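Local coordinates for protein AxyAgu115A (PDB 6NPS) that probably hydrolyses glycosidic bonds as a family GH115 alpha-glucuronidase, releasing glucuronic acid side groups from glucuronoxylan-type hemicelluloses, at residues F564-G577 and I619-F631. The protein carries 3 engineered substitutions. Numbering follows the deposited sequence.
Sequences FTAYFALVYYPTVG and IVDEYHTIADGKF
Ile619 enters as a knob among Tyr572, Tyr573, Val576 and Gly577, its extended CG1 branch (chi1 -161°) carrying CD1 tightly against Val576 CG1 at 3.5 Å. One turn on, Glu622 crosses the Phe568 ring obliquely, its CD 3.4 Å from Phe568 CE1. Its carboxylate OE2 lies at the edge of the Phe564 ring and is hydrogen-bonded to Tyr556 OH of helix 537-558, on which Tyr567 and Tyr572 also pack, while OE1 accepts from a water that also makes a weak bond to Tyr572 OH. Tyr623 stacks face to face on Tyr573, centroids 3.8 Å apart and planes 8° from parallel; the long directions of the two side chains cross at about a right angle. A water joins Tyr623 OH to Ala569 O. With an alanine in place of Tyr573, the Tyr623 ring would probably lose the cover of one face and be freer to tilt, and Ile619 CD1 would lose part of its socket wall. Ile626 CD1 closes on Phe568 CD2 at 3.6 Å, completing with Ile619, Glu622 and Tyr623 the hole that receives Phe568. Beyond it, Ala627 CB meets Thr565 OG1 at 3.8 Å. Phe631 then sets CZ 3.5 Å from Ala569 CB, takes Thr565 CG2 at its ring edge and lays CB over the rim of the other Tyr623 face. The axes of segments 564-577 and 619-629 approach to 10.3 Å, with 149° between their directions, and reciprocal knobs-into-holes join them in the antiparallel helical hairpin formed by the consecutive helices 564-596 and 601-629.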
loop_
_atom_site.group_PDB
_atom_site.type_symbol
_atom_site.label_atom_id
_atom_site.label_comp_id
_atom_site.label_asym_id
_atom_site.label_seq_id
_atom_site.Cartn_x
_atom_site.Cartn_y
_atom_site.Cartn_z
ATOM N N PHE A 564 -3.713 -42.207 -17.894
ATOM C CA PHE A 564 -3.176 -41.074 -17.142
ATOM C C PHE A 564 -3.070 -39.820 -17.999
ATOM O O PHE A 564 -3.444 -38.725 -17.557
ATOM C CB PHE A 564 -1.805 -41.419 -16.546
ATOM C CG PHE A 564 -1.203 -40.306 -15.748
ATOM C CD1 PHE A 564 -1.590 -40.085 -14.426
ATOM C CD2 PHE A 564 -0.235 -39.477 -16.310
ATOM C CE1 PHE A 564 -1.044 -39.056 -13.684
ATOM C CE2 PHE A 564 0.335 -38.438 -15.559
ATOM C CZ PHE A 564 -0.068 -38.224 -14.261
ATOM N N THR A 565 -2.543 -39.948 -19.219
ATOM C CA THR A 565 -2.311 -38.768 -20.049
ATOM C C THR A 565 -3.600 -37.978 -20.275
ATOM O O THR A 565 -3.611 -36.744 -20.177
ATOM C CB THR A 565 -1.685 -39.190 -21.397
ATOM O OG1 THR A 565 -0.333 -39.629 -21.190
ATOM C CG2 THR A 565 -1.668 -38.035 -22.359
ATOM N N ALA A 566 -4.698 -38.679 -20.565
ATOM C CA ALA A 566 -5.991 -38.025 -20.761
ATOM C C ALA A 566 -6.511 -37.395 -19.480
ATOM O O ALA A 566 -7.000 -36.267 -19.499
ATOM C CB ALA A 566 -7.005 -39.037 -21.325
ATOM N N TYR A 567 -6.435 -38.102 -18.351
ATOM C CA TYR A 567 -6.794 -37.475 -17.083
ATOM C C TYR A 567 -5.981 -36.193 -16.857
ATOM O O TYR A 567 -6.530 -35.125 -16.544
ATOM C CB TYR A 567 -6.599 -38.463 -15.917
ATOM C CG TYR A 567 -6.854 -37.763 -14.606
ATOM C CD1 TYR A 567 -8.134 -37.324 -14.270
ATOM C CD2 TYR A 567 -5.820 -37.497 -13.729
ATOM C CE1 TYR A 567 -8.371 -36.638 -13.108
ATOM C CE2 TYR A 567 -6.050 -36.809 -12.566
ATOM C CZ TYR A 567 -7.326 -36.402 -12.262
ATOM O OH TYR A 567 -7.541 -35.714 -11.100
ATOM N N PHE A 568 -4.673 -36.271 -17.051
ATOM C CA PHE A 568 -3.813 -35.121 -16.782
ATOM C C PHE A 568 -4.138 -33.944 -17.706
ATOM O O PHE A 568 -4.296 -32.806 -17.256
ATOM C CB PHE A 568 -2.342 -35.525 -16.957
ATOM C CG PHE A 568 -1.390 -34.466 -16.484
ATOM C CD1 PHE A 568 -0.877 -34.510 -15.192
ATOM C CD2 PHE A 568 -1.033 -33.408 -17.304
ATOM C CE1 PHE A 568 -0.017 -33.514 -14.734
ATOM C CE2 PHE A 568 -0.194 -32.404 -16.846
ATOM C CZ PHE A 568 0.322 -32.466 -15.556
ATOM N N ALA A 569 -4.206 -34.193 -19.017
ATOM C CA ALA A 569 -4.401 -33.091 -19.950
ATOM C C ALA A 569 -5.814 -32.518 -19.894
ATOM O O ALA A 569 -5.990 -31.311 -20.072
ATOM C CB ALA A 569 -4.080 -33.554 -21.371
ATOM N N LEU A 570 -6.823 -33.341 -19.603
ATOM C CA LEU A 570 -8.200 -32.872 -19.641
ATOM C C LEU A 570 -8.712 -32.393 -18.286
ATOM O O LEU A 570 -9.646 -31.578 -18.244
ATOM C CB LEU A 570 -9.128 -33.992 -20.163
ATOM C CG LEU A 570 -8.921 -34.409 -21.647
ATOM C CD1 LEU A 570 -9.842 -35.552 -22.095
ATOM C CD2 LEU A 570 -9.066 -33.223 -22.620
ATOM N N VAL A 571 -8.209 -32.940 -17.178
ATOM C CA VAL A 571 -8.830 -32.629 -15.890
ATOM C C VAL A 571 -7.777 -32.076 -14.922
ATOM O O VAL A 571 -7.925 -30.984 -14.367
ATOM C CB VAL A 571 -9.522 -33.876 -15.315
ATOM C CG1 VAL A 571 -10.141 -33.547 -13.955
ATOM C CG2 VAL A 571 -10.567 -34.388 -16.309
ATOM N N TYR A 572 -6.703 -32.831 -14.703
ATOM C CA TYR A 572 -5.778 -32.475 -13.635
ATOM C C TYR A 572 -5.054 -31.159 -13.928
ATOM O O TYR A 572 -4.992 -30.269 -13.076
ATOM C CB TYR A 572 -4.778 -33.623 -13.430
ATOM C CG TYR A 572 -3.865 -33.432 -12.234
ATOM C CD1 TYR A 572 -4.279 -33.814 -10.947
ATOM C CD2 TYR A 572 -2.589 -32.891 -12.391
ATOM C CE1 TYR A 572 -3.418 -33.641 -9.848
ATOM C CE2 TYR A 572 -1.734 -32.712 -11.315
ATOM C CZ TYR A 572 -2.152 -33.096 -10.054
ATOM O OH TYR A 572 -1.309 -32.924 -8.997
ATOM N N TYR A 573 -4.462 -31.022 -15.120
ATOM C CA TYR A 573 -3.697 -29.806 -15.407
ATOM C C TYR A 573 -4.576 -28.544 -15.397
ATOM O O TYR A 573 -4.222 -27.581 -14.700
ATOM C CB TYR A 573 -2.947 -30.004 -16.741
ATOM C CG TYR A 573 -2.299 -28.728 -17.227
ATOM C CD1 TYR A 573 -1.224 -28.180 -16.547
ATOM C CD2 TYR A 573 -2.777 -28.061 -18.350
ATOM C CE1 TYR A 573 -0.623 -26.992 -16.977
ATOM C CE2 TYR A 573 -2.184 -26.889 -18.794
ATOM C CZ TYR A 573 -1.126 -26.352 -18.083
ATOM O OH TYR A 573 -0.552 -25.178 -18.489
ATOM N N PRO A 574 -5.706 -28.463 -16.132
ATOM C CA PRO A 574 -6.598 -27.279 -15.991
ATOM C C PRO A 574 -7.045 -27.004 -14.553
ATOM O O PRO A 574 -7.142 -25.837 -14.153
ATOM C CB PRO A 574 -7.826 -27.639 -16.853
ATOM C CG PRO A 574 -7.434 -28.764 -17.654
ATOM C CD PRO A 574 -6.251 -29.464 -17.054
ATOM N N THR A 575 -7.437 -28.036 -13.794
ATOM C CA THR A 575 -7.923 -27.799 -12.427
ATOM C C THR A 575 -6.825 -27.244 -11.548
ATOM O O THR A 575 -6.960 -26.170 -10.953
ATOM C CB THR A 575 -8.454 -29.099 -11.793
ATOM O OG1 THR A 575 -9.506 -29.595 -12.595
ATOM C CG2 THR A 575 -8.979 -28.832 -10.355
ATOM N N VAL A 576 -5.712 -27.958 -11.480
ATOM C CA VAL A 576 -4.665 -27.606 -10.541
ATOM C C VAL A 576 -3.988 -26.329 -10.979
ATOM O O VAL A 576 -3.665 -25.470 -10.152
ATOM C CB VAL A 576 -3.654 -28.767 -10.398
ATOM C CG1 VAL A 576 -2.462 -28.333 -9.537
ATOM C CG2 VAL A 576 -4.345 -30.027 -9.803
ATOM N N GLY A 577 -3.807 -26.152 -12.289
ATOM C CA GLY A 577 -3.179 -24.938 -12.760
ATOM C C GLY A 577 -3.961 -23.713 -12.354
ATOM O O GLY A 577 -3.406 -22.763 -11.806
ATOM N N ILE A 619 3.859 -28.015 -12.302
ATOM C CA ILE A 619 2.776 -28.607 -13.062
ATOM C C ILE A 619 2.906 -28.282 -14.557
ATOM O O ILE A 619 2.540 -29.104 -15.398
ATOM C CB ILE A 619 1.429 -28.164 -12.491
ATOM C CG1 ILE A 619 0.352 -29.127 -12.957
ATOM C CG2 ILE A 619 1.099 -26.718 -12.875
ATOM C CD1 ILE A 619 -1.017 -28.633 -12.687
ATOM N N VAL A 620 3.446 -27.104 -14.909
ATOM C CA VAL A 620 3.690 -26.780 -16.320
ATOM C C VAL A 620 4.751 -27.702 -16.905
ATOM O O VAL A 620 4.587 -28.237 -18.018
ATOM C CB VAL A 620 4.088 -25.295 -16.479
ATOM C CG1 VAL A 620 4.609 -25.015 -17.890
ATOM C CG2 VAL A 620 2.912 -24.367 -16.141
ATOM N N ASP A 621 5.860 -27.891 -16.180
ATOM C CA ASP A 621 6.908 -28.792 -16.651
ATOM C C ASP A 621 6.378 -30.199 -16.850
ATOM O O ASP A 621 6.714 -30.860 -17.846
ATOM C CB ASP A 621 8.077 -28.820 -15.670
ATOM C CG ASP A 621 8.846 -27.522 -15.653
ATOM O OD1 ASP A 621 9.312 -27.116 -14.564
ATOM O OD2 ASP A 621 8.971 -26.905 -16.736
ATOM N N GLU A 622 5.575 -30.691 -15.894
ATOM C CA GLU A 622 4.961 -32.005 -16.058
ATOM C C GLU A 622 4.093 -32.044 -17.313
ATOM O O GLU A 622 4.152 -33.003 -18.091
ATOM C CB GLU A 622 4.158 -32.382 -14.798
ATOM C CG GLU A 622 3.546 -33.793 -14.857
ATOM C CD GLU A 622 2.996 -34.320 -13.489
ATOM O OE1 GLU A 622 2.883 -33.525 -12.515
ATOM O OE2 GLU A 622 2.676 -35.544 -13.407
ATOM N N TYR A 623 3.330 -30.980 -17.568
ATOM C CA TYR A 623 2.452 -30.954 -18.734
ATOM C C TYR A 623 3.249 -31.033 -20.036
ATOM O O TYR A 623 2.839 -31.702 -20.997
ATOM C CB TYR A 623 1.644 -29.680 -18.670
ATOM C CG TYR A 623 0.633 -29.451 -19.759
ATOM C CD1 TYR A 623 -0.391 -30.370 -20.013
ATOM C CD2 TYR A 623 0.664 -28.279 -20.482
ATOM C CE1 TYR A 623 -1.353 -30.127 -21.014
ATOM C CE2 TYR A 623 -0.290 -28.004 -21.454
ATOM C CZ TYR A 623 -1.294 -28.929 -21.714
ATOM O OH TYR A 623 -2.228 -28.632 -22.659
ATOM N N HIS A 624 4.409 -30.379 -20.069
ATOM C CA HIS A 624 5.264 -30.326 -21.240
ATOM C C HIS A 624 6.058 -31.605 -21.456
ATOM O O HIS A 624 6.636 -31.764 -22.531
ATOM C CB HIS A 624 6.219 -29.134 -21.117
ATOM C CG HIS A 624 5.535 -27.818 -21.294
ATOM N ND1 HIS A 624 6.095 -26.624 -20.899
ATOM C CD2 HIS A 624 4.313 -27.514 -21.792
ATOM C CE1 HIS A 624 5.250 -25.640 -21.160
ATOM N NE2 HIS A 624 4.161 -26.153 -21.699
ATOM N N THR A 625 6.098 -32.522 -20.484
ATOM C CA THR A 625 6.823 -33.764 -20.677
ATOM C C THR A 625 5.958 -35.030 -20.726
ATOM O O THR A 625 6.472 -36.078 -21.134
ATOM C CB THR A 625 7.901 -33.925 -19.592
ATOM O OG1 THR A 625 7.292 -33.932 -18.309
ATOM C CG2 THR A 625 8.885 -32.750 -19.639
ATOM N N ILE A 626 4.677 -34.989 -20.346
ATOM C CA ILE A 626 3.890 -36.220 -20.441
ATOM C C ILE A 626 3.778 -36.690 -21.901
ATOM O O ILE A 626 3.751 -35.885 -22.848
ATOM C CB ILE A 626 2.484 -36.076 -19.840
ATOM C CG1 ILE A 626 1.828 -34.812 -20.357
ATOM C CG2 ILE A 626 2.541 -36.086 -18.341
ATOM C CD1 ILE A 626 0.359 -34.903 -20.308
ATOM N N ALA A 627 3.699 -38.014 -22.064
ATOM C CA ALA A 627 3.468 -38.652 -23.359
ATOM C C ALA A 627 4.493 -38.184 -24.392
ATOM O O ALA A 627 4.155 -37.880 -25.535
ATOM C CB ALA A 627 2.033 -38.408 -23.834
ATOM N N ASP A 628 5.757 -38.101 -23.965
ATOM C CA ASP A 628 6.883 -37.722 -24.822
ATOM C C ASP A 628 6.689 -36.341 -25.456
ATOM O O ASP A 628 6.947 -36.139 -26.641
ATOM C CB ASP A 628 7.134 -38.783 -25.901
ATOM C CG ASP A 628 8.483 -38.596 -26.613
ATOM O OD1 ASP A 628 9.524 -38.498 -25.912
ATOM O OD2 ASP A 628 8.502 -38.538 -27.873
ATOM N N GLY A 629 6.242 -35.377 -24.654
ATOM C CA GLY A 629 6.125 -34.015 -25.144
ATOM C C GLY A 629 4.956 -33.783 -26.074
ATOM O O GLY A 629 4.997 -32.861 -26.906
ATOM N N LYS A 630 3.912 -34.616 -25.964
ATOM C CA LYS A 630 2.687 -34.434 -26.740
ATOM C C LYS A 630 2.121 -33.016 -26.603
ATOM O O LYS A 630 1.587 -32.463 -27.578
ATOM C CB LYS A 630 1.650 -35.477 -26.279
ATOM C CG LYS A 630 0.367 -35.539 -27.104
ATOM C CD LYS A 630 -0.688 -36.437 -26.431
ATOM C CE LYS A 630 -1.873 -36.781 -27.363
ATOM N NZ LYS A 630 -1.776 -36.230 -28.754
ATOM N N PHE A 631 2.222 -32.415 -25.404
ATOM C CA PHE A 631 1.719 -31.066 -25.142
ATOM C C PHE A 631 2.840 -30.044 -24.947
ATOM O O PHE A 631 2.606 -28.983 -24.362
ATOM C CB PHE A 631 0.796 -31.071 -23.918
ATOM C CG PHE A 631 -0.251 -32.136 -23.998
ATOM C CD1 PHE A 631 -1.334 -31.989 -24.877
ATOM C CD2 PHE A 631 -0.129 -33.309 -23.278
ATOM C CE1 PHE A 631 -2.301 -33.009 -25.008
ATOM C CE2 PHE A 631 -1.098 -34.326 -23.406
ATOM C CZ PHE A 631 -2.176 -34.169 -24.274
HETATM O O HOH W 1 -5.025 -30.127 -22.500
HETATM O O HOH W 2 1.815 -33.582 -9.979
#